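PDB 3U4T: TPR repeat-containing protein from Cytophaga hutchinsonii, which is of unknown function but, as a tetratricopeptide-repeat protein built of stacked helices, probably serves as a scaffold for binding other proteins. Local coordinates for residues E61-F64 against S65-A69; G196-K199 against P200-K204; A223-Y226 against I227-Y231. The protein carries 1 engineered substitution. All coordinates share one frame; numbering follows the deposited sequence.

Interaction 1: E61-F64 against S65-A69; sequences ETYF and SKVNA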
loop_
_atom_site.group_PDB
_atom_site.type_symbol
_atom_site.label_atom_id
_atom_site.label_comp_id
_atom_site.label_asym_id
_atom_site.label_seq_id
_atom_site.Cartn_x
_atom_site.Cartn_y
_atom_site.Cartn_z
ATOM N N GLU A 61 -21.305 -7.765 -13.567
ATOM C CA GLU A 61 -22.708 -7.880 -13.193
ATOM C C GLU A 61 -23.414 -8.886 -14.093
ATOM O O GLU A 61 -24.340 -9.574 -13.668
ATOM C CB GLU A 61 -23.384 -6.499 -13.233
ATOM C CG GLU A 61 -22.730 -5.513 -12.251
ATOM C CD GLU A 61 -23.430 -4.167 -12.150
ATOM O OE1 GLU A 61 -23.809 -3.601 -13.200
ATOM O OE2 GLU A 61 -23.583 -3.665 -11.014
ATOM N N THR A 62 -22.974 -8.984 -15.339
ATOM C CA THR A 62 -23.554 -9.947 -16.252
ATOM C C THR A 62 -23.112 -11.289 -15.674
ATOM O O THR A 62 -23.890 -12.238 -15.580
ATOM C CB THR A 62 -22.991 -9.768 -17.672
ATOM O OG1 THR A 62 -23.517 -8.563 -18.242
ATOM C CG2 THR A 62 -23.363 -10.954 -18.552
ATOM N N TYR A 63 -21.849 -11.365 -15.276
ATOM C CA TYR A 63 -21.340 -12.582 -14.672
ATOM C C TYR A 63 -22.242 -13.058 -13.515
ATOM O O TYR A 63 -22.717 -14.192 -13.529
ATOM C CB TYR A 63 -19.933 -12.339 -14.141
ATOM C CG TYR A 63 -19.381 -13.490 -13.340
ATOM C CD1 TYR A 63 -19.041 -14.689 -13.958
ATOM C CD2 TYR A 63 -19.169 -13.369 -11.970
ATOM C CE1 TYR A 63 -18.495 -15.740 -13.233
ATOM C CE2 TYR A 63 -18.624 -14.416 -11.235
ATOM C CZ TYR A 63 -18.289 -15.596 -11.877
ATOM O OH TYR A 63 -17.752 -16.637 -11.171
ATOM N N PHE A 64 -22.476 -12.191 -12.526
ATOM C CA PHE A 64 -23.296 -12.558 -11.364
ATOM C C PHE A 64 -24.782 -12.814 -11.623
ATOM O O PHE A 64 -25.483 -13.357 -10.767
ATOM C CB PHE A 64 -23.146 -11.519 -10.247
ATOM C CG PHE A 64 -21.904 -11.688 -9.438
ATOM C CD1 PHE A 64 -21.671 -12.873 -8.757
ATOM C CD2 PHE A 64 -20.934 -10.692 -9.404
ATOM C CE1 PHE A 64 -20.476 -13.069 -8.035
ATOM C CE2 PHE A 64 -19.738 -10.872 -8.690
ATOM C CZ PHE A 64 -19.509 -12.066 -8.009
ATOM N N SER A 65 -25.268 -12.434 -12.797
ATOM C CA SER A 65 -26.661 -12.669 -13.134
ATOM C C SER A 65 -26.741 -13.989 -13.891
ATOM O O SER A 65 -27.822 -14.426 -14.282
ATOM C CB SER A 65 -27.164 -11.539 -14.025
ATOM O OG SER A 65 -26.537 -11.622 -15.293
ATOM N N LYS A 66 -25.585 -14.617 -14.100
ATOM C CA LYS A 66 -25.492 -15.886 -14.826
ATOM C C LYS A 66 -24.787 -17.012 -14.079
ATOM O O LYS A 66 -25.088 -18.181 -14.299
ATOM C CB LYS A 66 -24.766 -15.678 -16.160
ATOM C CG LYS A 66 -25.619 -15.107 -17.276
ATOM C CD LYS A 66 -24.760 -14.746 -18.470
ATOM C CE LYS A 66 -25.535 -14.870 -19.769
ATOM N NZ LYS A 66 -26.813 -14.105 -19.764
ATOM N N VAL A 67 -23.839 -16.669 -13.211
ATOM C CA VAL A 67 -23.101 -17.692 -12.480
ATOM C C VAL A 67 -23.938 -18.393 -11.435
ATOM O O VAL A 67 -24.866 -17.826 -10.866
ATOM C CB VAL A 67 -21.863 -17.120 -11.759
ATOM C CG1 VAL A 67 -22.294 -16.258 -10.579
ATOM C CG2 VAL A 67 -20.965 -18.273 -11.275
ATOM N N ASN A 68 -23.589 -19.645 -11.196
ATOM C CA ASN A 68 -24.246 -20.472 -10.204
ATOM C C ASN A 68 -23.636 -20.155 -8.820
ATOM O O ASN A 68 -22.444 -20.380 -8.575
ATOM C CB ASN A 68 -24.030 -21.944 -10.555
ATOM C CG ASN A 68 -24.578 -22.884 -9.502
ATOM O OD1 ASN A 68 -24.250 -22.777 -8.318
ATOM N ND2 ASN A 68 -25.413 -23.819 -9.930
ATOM N N ALA A 69 -24.474 -19.637 -7.928
ATOM C CA ALA A 69 -24.076 -19.255 -6.573
ATOM C C ALA A 69 -23.084 -20.167 -5.861
ATOM O O ALA A 69 -22.252 -19.690 -5.106
ATOM C CB ALA A 69 -25.319 -19.090 -5.697
#
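Val67 folds back over the ring of Tyr63 where helix 53-64 gives way to the loop that follows. The aromatic side chain leaves the helix with CG anti to the backbone N (chi1 173°), which turns the ring toward the outgoing chain. Along that ring, CE1 and CZ lie beneath Val67 CB, which stands 4.1 Å from the Tyr63 ring centroid in a CH-pi contact over one face, displaced toward the rim. Farther out, Tyr63 OH comes within 3.6 Å of Val67 CG2. The other methyl, Val67 CG1, packs on Phe64 CD1 at 3.9 Å, so the branched side chain touches both aromatic residues.

Two carbonyl oxygens each accept two hydrogen bonds where the chain leaves the helix. Tyr63 O takes Val67 N at 2.7 Å, almost in line with its C=O bond, and Lys66 N from above the carbonyl plane. Ser65 OG lies 2.7 Å from Thr62 O, and Ser65 N reaches the same oxygen from the same face of its plane. Such i to i+3 bonds beside an i to i+4 one are characteristic of the C-terminal end of an alpha-helix, here in a TPR-type array of paired helices. Thr62 CG2 runs alongside the aliphatic part of Lys66.

Tyr63 and Thr62 rest on Tyr40 of helix 40-49, while Phe64 meets the rings of Phe77 and Tyr80 on helix 74-86, placing this helix end between its two neighbours.

Interaction 2: G196-K199 against P200-K204; sequences GLAK and PYYEK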
loop_
_atom_site.group_PDB
_atom_site.type_symbol
_atom_site.label_atom_id
_atom_site.label_comp_id
_atom_site.label_asym_id
_atom_site.label_seq_id
_atom_site.Cartn_x
_atom_site.Cartn_y
_atom_site.Cartn_z
ATOM N N GLY A 196 16.410 13.077 21.213
ATOM C CA GLY A 196 16.951 12.516 19.985
ATOM C C GLY A 196 16.494 11.090 19.730
ATOM O O GLY A 196 17.216 10.299 19.127
ATOM N N LEU A 197 15.289 10.757 20.180
ATOM C CA LEU A 197 14.745 9.410 20.007
ATOM C C LEU A 197 14.798 8.906 18.587
ATOM O O LEU A 197 14.980 7.717 18.357
ATOM C CB LEU A 197 13.293 9.345 20.488
ATOM C CG LEU A 197 13.072 9.435 21.997
ATOM C CD1 LEU A 197 11.588 9.312 22.312
ATOM C CD2 LEU A 197 13.859 8.323 22.680
ATOM N N ALA A 198 14.639 9.811 17.630
ATOM C CA ALA A 198 14.651 9.435 16.227
ATOM C C ALA A 198 16.045 9.371 15.628
ATOM O O ALA A 198 16.255 8.754 14.586
ATOM C CB ALA A 198 13.797 10.410 15.433
ATOM N N LYS A 199 17.000 10.001 16.298
ATOM C CA LYS A 199 18.387 10.057 15.832
ATOM C C LYS A 199 18.956 8.764 15.272
ATOM O O LYS A 199 19.346 8.696 14.111
ATOM C CB LYS A 199 19.279 10.547 16.966
ATOM C CG LYS A 199 20.764 10.624 16.643
ATOM C CD LYS A 199 21.176 11.998 16.176
ATOM C CE LYS A 199 22.570 12.320 16.708
ATOM N NZ LYS A 199 23.590 11.298 16.333
ATOM N N PRO A 200 19.020 7.713 16.089
ATOM C CA PRO A 200 19.564 6.448 15.594
ATOM C C PRO A 200 18.884 5.858 14.360
ATOM O O PRO A 200 19.550 5.292 13.488
ATOM C CB PRO A 200 19.433 5.530 16.797
ATOM C CG PRO A 200 18.241 6.084 17.517
ATOM C CD PRO A 200 18.517 7.561 17.461
ATOM N N TYR A 201 17.563 5.974 14.283
ATOM C CA TYR A 201 16.838 5.407 13.143
ATOM C C TYR A 201 17.136 6.145 11.845
ATOM O O TYR A 201 17.302 5.520 10.793
ATOM C CB TYR A 201 15.338 5.380 13.456
ATOM C CG TYR A 201 15.078 4.625 14.742
ATOM C CD1 TYR A 201 15.401 3.264 14.849
ATOM C CD2 TYR A 201 14.648 5.286 15.888
ATOM C CE1 TYR A 201 15.320 2.597 16.058
ATOM C CE2 TYR A 201 14.562 4.623 17.112
ATOM C CZ TYR A 201 14.906 3.281 17.188
ATOM O OH TYR A 201 14.872 2.636 18.400
ATOM N N TYR A 202 17.224 7.470 11.914
ATOM C CA TYR A 202 17.537 8.247 10.721
ATOM C C TYR A 202 18.996 7.988 10.336
ATOM O O TYR A 202 19.352 8.018 9.148
ATOM C CB TYR A 202 17.304 9.754 10.964
ATOM C CG TYR A 202 15.877 10.209 10.703
ATOM C CD1 TYR A 202 15.218 9.841 9.531
ATOM C CD2 TYR A 202 15.183 10.995 11.624
ATOM C CE1 TYR A 202 13.896 10.241 9.282
ATOM C CE2 TYR A 202 13.855 11.403 11.381
ATOM C CZ TYR A 202 13.228 11.013 10.209
ATOM O OH TYR A 202 11.925 11.362 9.960
ATOM N N GLU A 203 19.837 7.729 11.338
ATOM C CA GLU A 203 21.246 7.460 11.067
ATOM C C GLU A 203 21.328 6.135 10.332
ATOM O O GLU A 203 22.084 6.008 9.367
ATOM C CB GLU A 203 22.061 7.426 12.364
ATOM C CG GLU A 203 22.284 8.810 12.950
ATOM C CD GLU A 203 23.026 8.791 14.268
ATOM O OE1 GLU A 203 22.718 7.924 15.109
ATOM O OE2 GLU A 203 23.905 9.657 14.467
ATOM N N LYS A 204 20.537 5.153 10.767
ATOM C CA LYS A 204 20.533 3.858 10.097
ATOM C C LYS A 204 19.915 3.991 8.705
ATOM O O LYS A 204 20.321 3.306 7.766
ATOM C CB LYS A 204 19.758 2.833 10.922
ATOM C CG LYS A 204 20.645 1.876 11.717
ATOM C CD LYS A 204 21.334 0.862 10.801
ATOM C CE LYS A 204 22.090 -0.205 11.597
ATOM N NZ LYS A 204 22.384 -1.426 10.777
#
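Pro200, in the first turn of helix 199-209, sits against the turn that leads into it: its CD lies 3.5 Å from Gly196 O, the carbonyl that closes a type I beta turn by accepting Lys199 N. Tyr201 follows, and its CE2 approaches Leu197 O to 3.4 Å, with the carbonyl oblique to the ring. Tyr202 N makes a straight bond to Ala198 O (3.1 Å, 165°). The ring of Tyr202 brings CD2 to 4.1 Å from Ala198 CB, and its hydroxyl is hydrogen-bonded to Glu222.

Glu203 N continues the helical pattern by binding Lys199 O at 3.0 Å. One turn apart, the two side chains of this pair form a salt bridge, Lys199 NZ to Glu203 OE2 at 2.5 Å. Lys199 CG points away from the backbone N, and bends at chi2 (94°) and beyond bring the amine round to Glu203; NZ meets OE2 from above the carboxylate plane. Tyr231 OH is a second partner of that amine, which would help to hold it in place.

A beta turn running into the first turn of a helix, with an i to i+4 ion pair on its flank, here starts one helix of the alpha-helical array of a TPR protein.

Interaction 3: A223-Y226 against I227-Y231; sequences ANEY and IAYYY
Ile227 and Tyr226 supply the main apolar contact within this length of helix 217-233. Their side chains cross at about a right angle, and Ile227 CD1 lies in the plane of the tyrosine ring, at its edge, 3.8 Å from Tyr226 CD2. Tyr226 CG stands opposite the backbone N across the CA-CB bond (chi1 171°), which carries the ring toward the next turn, where CE2 is 4.3 Å from Tyr230 CB.

Backbone hydrogen bonds form an unbroken i to i+4 series. Ile227 N binds Ala223 O with an almost straight N-H (175°), Ala228 N binds Asn224 O at 2.7 Å, Tyr229 N binds Glu225 O, and Tyr230 N binds Tyr226 O, also at 2.7 Å. This regular alpha-helix packs between helices 199-209 and 237-250, in the antiparallel helix stacking on which TPR-like superhelices are built.

Side chains also lean on backbone oxygens. Ile227 CG1 is 3.1 Å from Ala223 O, and Tyr229 CD2 is at the same distance from Glu225 O, its ring oblique to that carbonyl.

Aromatic contacts reach past the segments: Tyr226 meets the ring of Tyr202, and Tyr229 packs edge-to-face with Trp244. Among polar groups, the buried Asn224 amide is satisfied by Leu220 O through ND2 and by Asn246 ND2 through OD1.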
loop_
_atom_site.group_PDB
_atom_site.type_symbol
_atom_site.label_atom_id
_atom_site.label_comp_id
_atom_site.label_asym_id
_atom_site.label_seq_id
_atom_site.Cartn_x
_atom_site.Cartn_y
_atom_site.Cartn_z
ATOM N N ALA A 223 16.221 12.525 6.544
ATOM C CA ALA A 223 17.129 12.017 7.556
ATOM C C ALA A 223 18.177 13.074 7.895
ATOM O O ALA A 223 18.419 13.368 9.062
ATOM C CB ALA A 223 17.793 10.750 7.056
ATOM N N ASN A 224 18.790 13.663 6.879
ATOM C CA ASN A 224 19.807 14.675 7.124
ATOM C C ASN A 224 19.251 15.938 7.760
ATOM O O ASN A 224 19.928 16.576 8.574
ATOM C CB ASN A 224 20.542 15.017 5.826
ATOM C CG ASN A 224 21.620 14.004 5.485
ATOM O OD1 ASN A 224 22.673 13.961 6.115
ATOM N ND2 ASN A 224 21.357 13.179 4.489
ATOM N N GLU A 225 18.025 16.301 7.390
ATOM C CA GLU A 225 17.396 17.487 7.943
ATOM C C GLU A 225 17.227 17.307 9.438
ATOM O O GLU A 225 17.546 18.200 10.208
ATOM C CB GLU A 225 16.040 17.747 7.284
ATOM C CG GLU A 225 16.115 18.482 5.952
ATOM C CD GLU A 225 14.760 19.015 5.502
ATOM O OE1 GLU A 225 13.849 19.109 6.348
ATOM O OE2 GLU A 225 14.603 19.355 4.311
ATOM N N TYR A 226 16.727 16.153 9.852
ATOM C CA TYR A 226 16.550 15.894 11.275
ATOM C C TYR A 226 17.909 16.036 11.968
ATOM O O TYR A 226 18.054 16.777 12.936
ATOM C CB TYR A 226 16.013 14.478 11.497
ATOM C CG TYR A 226 16.003 14.069 12.957
ATOM C CD1 TYR A 226 14.956 14.444 13.801
ATOM C CD2 TYR A 226 17.073 13.364 13.514
ATOM C CE1 TYR A 226 14.972 14.134 15.147
ATOM C CE2 TYR A 226 17.095 13.060 14.865
ATOM C CZ TYR A 226 16.047 13.443 15.673
ATOM O OH TYR A 226 16.069 13.124 17.011
ATOM N N ILE A 227 18.904 15.323 11.454
ATOM C CA ILE A 227 20.232 15.374 12.034
ATOM C C ILE A 227 20.735 16.810 12.136
ATOM O O ILE A 227 21.169 17.244 13.207
ATOM C CB ILE A 227 21.226 14.528 11.210
ATOM C CG1 ILE A 227 20.724 13.088 11.116
ATOM C CG2 ILE A 227 22.599 14.529 11.879
ATOM C CD1 ILE A 227 20.626 12.398 12.450
ATOM N N ALA A 228 20.670 17.552 11.032
ATOM C CA ALA A 228 21.137 18.946 11.039
ATOM C C ALA A 228 20.471 19.784 12.130
ATOM O O ALA A 228 21.131 20.614 12.763
ATOM C CB ALA A 228 20.923 19.590 9.673
ATOM N N TYR A 229 19.176 19.568 12.357
ATOM C CA TYR A 229 18.462 20.297 13.402
ATOM C C TYR A 229 18.870 19.752 14.765
ATOM O O TYR A 229 19.081 20.503 15.707
ATOM C CB TYR A 229 16.944 20.170 13.229
ATOM C CG TYR A 229 16.389 20.939 12.037
ATOM C CD1 TYR A 229 16.705 22.291 11.835
ATOM C CD2 TYR A 229 15.526 20.326 11.127
ATOM C CE1 TYR A 229 16.169 23.009 10.757
ATOM C CE2 TYR A 229 14.983 21.037 10.047
ATOM C CZ TYR A 229 15.307 22.376 9.870
ATOM O OH TYR A 229 14.751 23.082 8.824
ATOM N N TYR A 230 18.979 18.436 14.873
ATOM C CA TYR A 230 19.371 17.838 16.133
ATOM C C TYR A 230 20.685 18.465 16.588
ATOM O O TYR A 230 20.849 18.829 17.754
ATOM C CB TYR A 230 19.599 16.339 15.965
ATOM C CG TYR A 230 20.219 15.711 17.191
ATOM C CD1 TYR A 230 19.429 15.338 18.278
ATOM C CD2 TYR A 230 21.599 15.541 17.284
ATOM C CE1 TYR A 230 19.994 14.810 19.430
ATOM C CE2 TYR A 230 22.180 15.016 18.435
ATOM C CZ TYR A 230 21.375 14.650 19.503
ATOM O OH TYR A 230 21.953 14.100 20.624
ATOM N N TYR A 231 21.620 18.581 15.650
ATOM C CA TYR A 231 22.929 19.119 15.953
ATOM C C TYR A 231 22.977 20.620 16.141
ATOM O O TYR A 231 23.863 21.114 16.829
ATOM C CB TYR A 231 23.944 18.678 14.898
ATOM C CG TYR A 231 24.421 17.258 15.110
ATOM C CD1 TYR A 231 24.882 16.830 16.366
ATOM C CD2 TYR A 231 24.424 16.346 14.060
ATOM C CE1 TYR A 231 25.334 15.526 16.565
ATOM C CE2 TYR A 231 24.875 15.041 14.241
ATOM C CZ TYR A 231 25.328 14.635 15.497
ATOM O OH TYR A 231 25.762 13.336 15.654
#

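How the interactions relate
Interactions 2 and 3, with centres 9 Å apart, sit on consecutive helices, 199-209 and 217-233, which touch each other between them: Lys199 CE packs on Tyr230 CE2, and Gly196 CA, in the turn before the first helix, lies against Tyr226 OH. Interaction 1 lies on the opposite side of the chain's centre, about 43 Å from interaction 2 between nearest atoms. It is a surface contact, whereas the other two are partly buried. Their chemistry follows their place along a helix: 61-69 ends one with doubly used carbonyls and a valine over an aromatic ring, 196-204 begins one with a turn and an ion pair, and 223-231 lies along the middle of a helix with regular backbone bonding.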